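Long-range contacts in imidazoleglycerol-phosphate dehydratase (Pyrococcus furiosus, PDB 5DNX), which catalyses the dehydration of imidazoleglycerol phosphate to imidazoleacetol phosphate, the sixth step of histidine biosynthesis, at sites that hold manganese pairs between subunits: residues L25-M30 with H53-I58; D109-F114 with G141-H146. All blocks are in the same frame, centred on the assembly; numbering follows the deposited sequence.

Contact 1: residues L25-M30 with H53-I58; sequences LILDHM and HLWEDI. With MN (manganese (II) ion), chain E; MN (manganese (II) ion), chain B; MN (manganese (II) ion), chain D; 5LD ([(2R)-2-hydroxy-3-(1H-1,2,4-triazol-1-yl)propyl]phosphonic acid), chain F.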
loop_
_atom_site.group_PDB
_atom_site.type_symbol
_atom_site.label_atom_id
_atom_site.label_comp_id
_atom_site.label_asym_id
_atom_site.label_seq_id
_atom_site.Cartn_x
_atom_site.Cartn_y
_atom_site.Cartn_z
ATOM N N LEU A 25 26.552 -16.754 37.312
ATOM C CA LEU A 25 25.638 -17.860 37.624
ATOM C C LEU A 25 24.875 -18.384 36.409
ATOM O O LEU A 25 24.564 -19.581 36.337
ATOM C CB LEU A 25 24.644 -17.483 38.745
ATOM C CG LEU A 25 25.257 -17.268 40.130
ATOM C CD1 LEU A 25 24.166 -17.022 41.169
ATOM C CD2 LEU A 25 26.137 -18.446 40.533
ATOM N N ILE A 26 24.595 -17.499 35.460
ATOM C CA ILE A 26 23.966 -17.905 34.190
ATOM C C ILE A 26 24.898 -18.798 33.384
ATOM O O ILE A 26 24.498 -19.897 32.919
ATOM C CB ILE A 26 23.593 -16.707 33.302
ATOM C CG1 ILE A 26 22.738 -15.664 34.056
ATOM C CG2 ILE A 26 22.918 -17.179 32.012
ATOM C CD1 ILE A 26 21.364 -16.125 34.424
ATOM N N LEU A 27 26.134 -18.344 33.195
ATOM C CA LEU A 27 27.112 -19.135 32.444
ATOM C C LEU A 27 27.416 -20.447 33.145
ATOM O O LEU A 27 27.517 -21.473 32.491
ATOM C CB LEU A 27 28.413 -18.385 32.200
ATOM C CG LEU A 27 29.411 -19.080 31.255
ATOM C CD1 LEU A 27 28.777 -19.458 29.917
ATOM C CD2 LEU A 27 30.613 -18.155 31.057
ATOM N N ASP A 28 27.514 -20.431 34.469
ATOM C CA ASP A 28 27.696 -21.698 35.203
ATOM C C ASP A 28 26.587 -22.728 34.864
ATOM O O ASP A 28 26.860 -23.891 34.605
ATOM C CB ASP A 28 27.690 -21.476 36.714
ATOM C CG ASP A 28 28.922 -20.806 37.237
ATOM O OD1 ASP A 28 29.897 -20.640 36.491
ATOM O OD2 ASP A 28 28.902 -20.431 38.439
ATOM N N HIS A 29 25.349 -22.259 34.847
ATOM C CA HIS A 29 24.211 -23.084 34.498
ATOM C C HIS A 29 24.297 -23.573 33.042
ATOM O O HIS A 29 24.071 -24.752 32.767
ATOM C CB HIS A 29 22.912 -22.316 34.721
ATOM C CG HIS A 29 21.675 -23.100 34.435
ATOM N ND1 HIS A 29 21.520 -24.414 34.833
ATOM C CD2 HIS A 29 20.505 -22.740 33.866
ATOM C CE1 HIS A 29 20.323 -24.840 34.484
ATOM N NE2 HIS A 29 19.683 -23.841 33.902
ATOM N N MET A 30 24.585 -22.672 32.110
ATOM C CA MET A 30 24.673 -23.049 30.704
ATOM C C MET A 30 25.807 -24.061 30.460
ATOM O O MET A 30 25.635 -25.018 29.702
ATOM C CB MET A 30 24.883 -21.802 29.836
ATOM C CG MET A 30 23.729 -20.824 29.778
ATOM S SD MET A 30 22.160 -21.568 29.284
ATOM C CE MET A 30 21.474 -21.850 30.889
ATOM N N HIS A 53 33.721 -10.574 27.928
ATOM C CA HIS A 53 35.054 -11.156 27.844
ATOM C C HIS A 53 35.053 -12.573 28.398
ATOM O O HIS A 53 35.681 -13.464 27.836
ATOM C CB HIS A 53 36.066 -10.301 28.590
ATOM C CG HIS A 53 36.221 -8.927 28.034
ATOM N ND1 HIS A 53 36.782 -7.903 28.762
ATOM C CD2 HIS A 53 35.963 -8.418 26.802
ATOM C CE1 HIS A 53 36.835 -6.811 28.018
ATOM N NE2 HIS A 53 36.350 -7.100 26.825
ATOM N N LEU A 54 34.308 -12.789 29.476
ATOM C CA LEU A 54 34.156 -14.134 30.050
ATOM C C LEU A 54 33.505 -15.129 29.078
ATOM O O LEU A 54 34.026 -16.214 28.836
ATOM C CB LEU A 54 33.328 -14.083 31.328
ATOM C CG LEU A 54 32.966 -15.439 31.958
ATOM C CD1 LEU A 54 34.214 -16.120 32.509
ATOM C CD2 LEU A 54 31.892 -15.249 33.019
ATOM N N TRP A 55 32.339 -14.782 28.549
ATOM C CA TRP A 55 31.612 -15.680 27.643
ATOM C C TRP A 55 32.435 -16.032 26.404
ATOM O O TRP A 55 32.562 -17.197 26.038
ATOM C CB TRP A 55 30.226 -15.128 27.273
ATOM C CG TRP A 55 29.195 -15.233 28.401
ATOM C CD1 TRP A 55 29.271 -14.690 29.663
ATOM C CD2 TRP A 55 27.964 -15.958 28.361
ATOM N NE1 TRP A 55 28.158 -15.011 30.385
ATOM C CE2 TRP A 55 27.345 -15.806 29.615
ATOM C CE3 TRP A 55 27.311 -16.710 27.369
ATOM C CZ2 TRP A 55 26.086 -16.362 29.904
ATOM C CZ3 TRP A 55 26.088 -17.282 27.668
ATOM C CH2 TRP A 55 25.494 -17.114 28.932
ATOM N N GLU A 56 33.020 -15.022 25.784
ATOM C CA GLU A 56 33.893 -15.223 24.653
ATOM C C GLU A 56 35.111 -16.097 24.993
ATOM O O GLU A 56 35.418 -17.035 24.277
ATOM C CB GLU A 56 34.380 -13.867 24.165
ATOM C CG GLU A 56 35.365 -13.977 23.030
ATOM C CD GLU A 56 35.465 -12.722 22.213
ATOM O OE1 GLU A 56 34.704 -11.779 22.473
ATOM O OE2 GLU A 56 36.308 -12.710 21.314
ATOM N N ASP A 57 35.810 -15.749 26.072
ATOM C CA ASP A 57 37.061 -16.431 26.400
ATOM C C ASP A 57 36.839 -17.859 26.915
ATOM O O ASP A 57 37.672 -18.730 26.673
ATOM C CB ASP A 57 37.898 -15.610 27.355
ATOM C CG ASP A 57 38.418 -14.307 26.724
ATOM O OD1 ASP A 57 38.206 -14.068 25.500
ATOM O OD2 ASP A 57 39.031 -13.511 27.469
ATOM N N ILE A 58 35.707 -18.082 27.580
ATOM C CA ILE A 58 35.238 -19.421 27.904
ATOM C C ILE A 58 34.996 -20.234 26.639
ATOM O O ILE A 58 35.435 -21.375 26.538
ATOM C CB ILE A 58 33.974 -19.371 28.790
ATOM C CG1 ILE A 58 34.347 -18.972 30.231
ATOM C CG2 ILE A 58 33.219 -20.690 28.777
ATOM C CD1 ILE A 58 34.939 -20.085 31.063
HETATM MN MN MN E . 17.477 -23.663 33.433
HETATM MN MN MN B . 36.362 -5.524 25.109
HETATM MN MN MN D . 33.705 -10.180 21.362
HETATM O O10 5LD F . 40.240 -6.248 20.415
HETATM P P9 5LD F . 41.163 -6.759 21.530
HETATM O O11 5LD F . 41.234 -8.267 21.514
HETATM O O12 5LD F . 42.523 -6.117 21.497
HETATM C C8 5LD F . 40.453 -6.241 23.125
HETATM C C7 5LD F . 38.942 -6.421 23.339
HETATM O O13 5LD F . 38.560 -5.783 24.575
HETATM C C6 5LD F . 38.542 -7.888 23.451
HETATM N N2 5LD F . 37.127 -8.109 23.128
HETATM N N1 5LD F . 36.160 -7.312 23.734
HETATM C C5 5LD F . 35.006 -7.762 23.238
HETATM N N4 5LD F . 35.219 -8.787 22.376
HETATM C C3 5LD F . 36.560 -9.004 22.348
HETATM O O HOH W 1 35.344 -10.672 19.909
#
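A methyl group sits almost squarely on an indole: L27 CD1 lies 3.8 Å from the centroid of the six-membered ring of W55, 6° off the ring normal, a CH-pi contact. It joins helices 25-38 and 51-69, which run side by side in the same direction, their local axes 11.3 Å apart at -23°; they flank strand 42-48 in the chain and pack beside its four-stranded mixed sheet. With CG anti to the backbone N (chi1 -172°), L27 sends CD1 to the indole face, while CD2 meets L54 tip to tip, 3.7 Å from its CG, and touches I58 CG1 and still the pyrrole part of the indole. L27 and W55 pass one another, pointing opposite ways, bringing L27 CB to 3.8 Å from W55 CE2. I26 CG2 comes in the ring plane at the edge, 3.9 Å from W55 CZ2. W55 NE1 is hydrogen-bonded to D24 OD2, which probably helps fix the ring's rotation. The metal-binding side chains lead away from this interface: H29 NE2 binds one manganese, and H53 and E56 bind two others bridged by the inhibitor's triazole. E56 OE1 is 2.2 Å from its manganese; OE2 accepts from a water on that ion.

Contact 2: residues D109-F114 with G141-H146; sequences DAEEGF and GENAHH. With MN (manganese (II) ion), chain E; MN (manganese (II) ion), chain C; 5LD ([(2R)-2-hydroxy-3-(1H-1,2,4-triazol-1-yl)propyl]phosphonic acid), chain G.
E111 OE2 accepts a hydrogen bond from H145 ND1 at 2.8 Å, a His-carboxylate pair in which E111 backs a metal ligand of the active site. The loop 109-114 lies against the start of helix 144-162, whose N-cap is N143, its OD1 accepting from H146 N. A single beta bridge pairs D109 with N143: D109 N donates to E142 O, and D109 O accepts from A144 N. Starting at its CB, H145 has both carboxylate oxygens of E111 3.4 Å away. F114 CZ lies over one ring face, 3.5 Å from CG, and ND1 makes its bond to the syn lone pair of OE2, which is 6° out of the ring plane. CD2 and CE1 flank NE2, which binds the manganese at 2.3 Å, and the inhibitor's triazole C5 lies over the rim of the face opposite F114. E111 turns its chain away from its own backbone N (chi1 -171°) and runs extended to the histidine; its other oxygen is hydrogen-bonded to H52 of a neighbouring subunit. Replacing E111 by alanine would probably leave H145 ND1 without its acceptor and the metal-binding ring less firmly fixed about CB-CG. H145 CA stands 3.9 Å from the F114 ring centroid.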
loop_
_atom_site.group_PDB
_atom_site.type_symbol
_atom_site.label_atom_id
_atom_site.label_comp_id
_atom_site.label_asym_id
_atom_site.label_seq_id
_atom_site.Cartn_x
_atom_site.Cartn_y
_atom_site.Cartn_z
ATOM N N ASP A 109 10.470 -13.008 24.909
ATOM C CA ASP A 109 10.397 -12.733 26.353
ATOM C C ASP A 109 11.804 -12.769 26.945
ATOM O O ASP A 109 12.367 -13.841 27.240
ATOM C CB ASP A 109 9.502 -13.768 27.037
ATOM C CG ASP A 109 8.055 -13.738 26.509
ATOM O OD1 ASP A 109 7.585 -12.661 26.078
ATOM O OD2 ASP A 109 7.388 -14.805 26.532
ATOM N N ALA A 110 12.369 -11.581 27.110
ATOM C CA ALA A 110 13.731 -11.422 27.626
ATOM C C ALA A 110 13.807 -11.835 29.088
ATOM O O ALA A 110 12.803 -11.777 29.822
ATOM C CB ALA A 110 14.184 -9.975 27.470
ATOM N N GLU A 111 15.010 -12.192 29.520
ATOM C CA GLU A 111 15.253 -12.535 30.903
ATOM C C GLU A 111 16.612 -11.982 31.339
ATOM O O GLU A 111 17.593 -12.192 30.639
ATOM C CB GLU A 111 15.246 -14.054 31.034
ATOM C CG GLU A 111 15.270 -14.534 32.472
ATOM C CD GLU A 111 14.999 -16.025 32.575
ATOM O OE1 GLU A 111 13.928 -16.470 32.073
ATOM O OE2 GLU A 111 15.891 -16.751 33.083
ATOM N N GLU A 112 16.661 -11.349 32.519
ATOM C CA GLU A 112 17.903 -10.747 33.031
ATOM C C GLU A 112 18.988 -11.800 33.052
ATOM O O GLU A 112 18.746 -12.905 33.520
ATOM C CB GLU A 112 17.745 -10.230 34.473
ATOM C CG GLU A 112 16.694 -9.162 34.756
ATOM C CD GLU A 112 16.405 -9.008 36.255
ATOM O OE1 GLU A 112 16.495 -10.001 37.027
ATOM O OE2 GLU A 112 16.077 -7.882 36.679
ATOM N N GLY A 113 20.167 -11.454 32.543
ATOM C CA GLY A 113 21.327 -12.343 32.537
ATOM C C GLY A 113 21.523 -13.102 31.231
ATOM O O GLY A 113 22.611 -13.623 30.974
ATOM N N PHE A 114 20.446 -13.221 30.444
ATOM C CA PHE A 114 20.467 -13.915 29.171
ATOM C C PHE A 114 20.505 -12.814 28.111
ATOM O O PHE A 114 19.688 -11.899 28.104
ATOM C CB PHE A 114 19.236 -14.799 29.012
ATOM C CG PHE A 114 19.274 -16.032 29.857
ATOM C CD1 PHE A 114 19.845 -17.200 29.358
ATOM C CD2 PHE A 114 18.787 -16.036 31.145
ATOM C CE1 PHE A 114 19.906 -18.351 30.123
ATOM C CE2 PHE A 114 18.850 -17.194 31.934
ATOM C CZ PHE A 114 19.418 -18.345 31.416
ATOM N N GLY A 141 9.858 -20.801 19.501
ATOM C CA GLY A 141 10.112 -20.365 20.876
ATOM C C GLY A 141 10.051 -18.895 21.133
ATOM O O GLY A 141 10.129 -18.071 20.209
ATOM N N GLU A 142 9.863 -18.572 22.409
ATOM C CA GLU A 142 9.752 -17.181 22.873
ATOM C C GLU A 142 10.633 -16.842 24.066
ATOM O O GLU A 142 11.122 -15.724 24.182
ATOM C CB GLU A 142 8.273 -16.908 23.192
ATOM C CG GLU A 142 7.387 -17.158 21.951
ATOM C CD GLU A 142 6.031 -16.499 22.003
ATOM O OE1 GLU A 142 5.529 -16.275 23.112
ATOM O OE2 GLU A 142 5.464 -16.204 20.929
ATOM N N ASN A 143 10.799 -17.796 24.978
ATOM C CA ASN A 143 11.462 -17.535 26.246
ATOM C C ASN A 143 12.975 -17.554 26.163
ATOM O O ASN A 143 13.553 -18.537 25.731
ATOM C CB ASN A 143 11.013 -18.587 27.263
ATOM C CG ASN A 143 11.551 -18.311 28.641
ATOM O OD1 ASN A 143 12.674 -18.665 28.947
ATOM N ND2 ASN A 143 10.758 -17.639 29.471
ATOM N N ALA A 144 13.619 -16.493 26.640
ATOM C CA ALA A 144 15.068 -16.353 26.532
ATOM C C ALA A 144 15.838 -17.522 27.158
ATOM O O ALA A 144 16.776 -18.047 26.563
ATOM C CB ALA A 144 15.517 -15.050 27.178
ATOM N N HIS A 145 15.463 -17.887 28.378
ATOM C CA HIS A 145 16.158 -18.950 29.119
ATOM C C HIS A 145 15.974 -20.282 28.390
ATOM O O HIS A 145 16.938 -21.029 28.212
ATOM C CB HIS A 145 15.586 -18.980 30.523
ATOM C CG HIS A 145 16.269 -19.890 31.496
ATOM N ND1 HIS A 145 16.456 -19.507 32.804
ATOM C CD2 HIS A 145 16.670 -21.180 31.418
ATOM C CE1 HIS A 145 16.972 -20.513 33.492
ATOM N NE2 HIS A 145 17.118 -21.535 32.670
ATOM N N HIS A 146 14.747 -20.584 27.966
ATOM C CA HIS A 146 14.505 -21.849 27.245
ATOM C C HIS A 146 15.284 -21.929 25.931
ATOM O O HIS A 146 15.859 -22.961 25.593
ATOM C CB HIS A 146 13.034 -22.033 26.981
ATOM C CG HIS A 146 12.201 -22.165 28.222
ATOM N ND1 HIS A 146 10.848 -21.936 28.208
ATOM C CD2 HIS A 146 12.528 -22.410 29.514
ATOM C CE1 HIS A 146 10.355 -22.103 29.423
ATOM N NE2 HIS A 146 11.352 -22.370 30.237
HETATM MN MN MN E . 17.477 -23.663 33.433
HETATM MN MN MN C . 11.069 -22.745 32.499
HETATM O O10 5LD G . 15.314 -29.080 31.543
HETATM P P9 5LD G . 15.711 -29.497 32.966
HETATM O O11 5LD G . 14.492 -29.587 33.853
HETATM O O12 5LD G . 16.537 -30.754 32.993
HETATM C C8 5LD G . 16.810 -28.213 33.640
HETATM C C7 5LD G . 16.419 -26.741 33.433
HETATM O O13 5LD G . 17.504 -25.897 33.870
HETATM C C6 5LD G . 15.191 -26.346 34.246
HETATM N N2 5LD G . 14.504 -25.175 33.689
HETATM N N1 5LD G . 15.245 -24.037 33.378
HETATM C C5 5LD G . 14.341 -23.176 32.907
HETATM N N4 5LD G . 13.100 -23.722 32.923
HETATM C C3 5LD G . 13.227 -24.970 33.447
HETATM O O HOH W 2 8.150 -16.959 28.278
HETATM O O HOH W 3 10.286 -24.828 32.206
#

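In the fold
Contact 1 closes before contact 2 opens along the chain, and their centres are 16 Å apart. Helix 25-38 joins them: I26 CD1 meets F114 CE2 at 3.7 Å, and M30 CE also packs on the F114 ring. M30 and W55 further touch helix 144-162, which begins in contact 2. Both contacts supply the same manganese, through H29 and H145, with E149 of this chain and H53 of a neighbouring subunit as further ligands. Conversely, H53 and E56 of contact 1 join ligands from another copy. One subunit therefore contributes ligands to different active sites of the 24-chain assembly, each completed by neighbouring subunits.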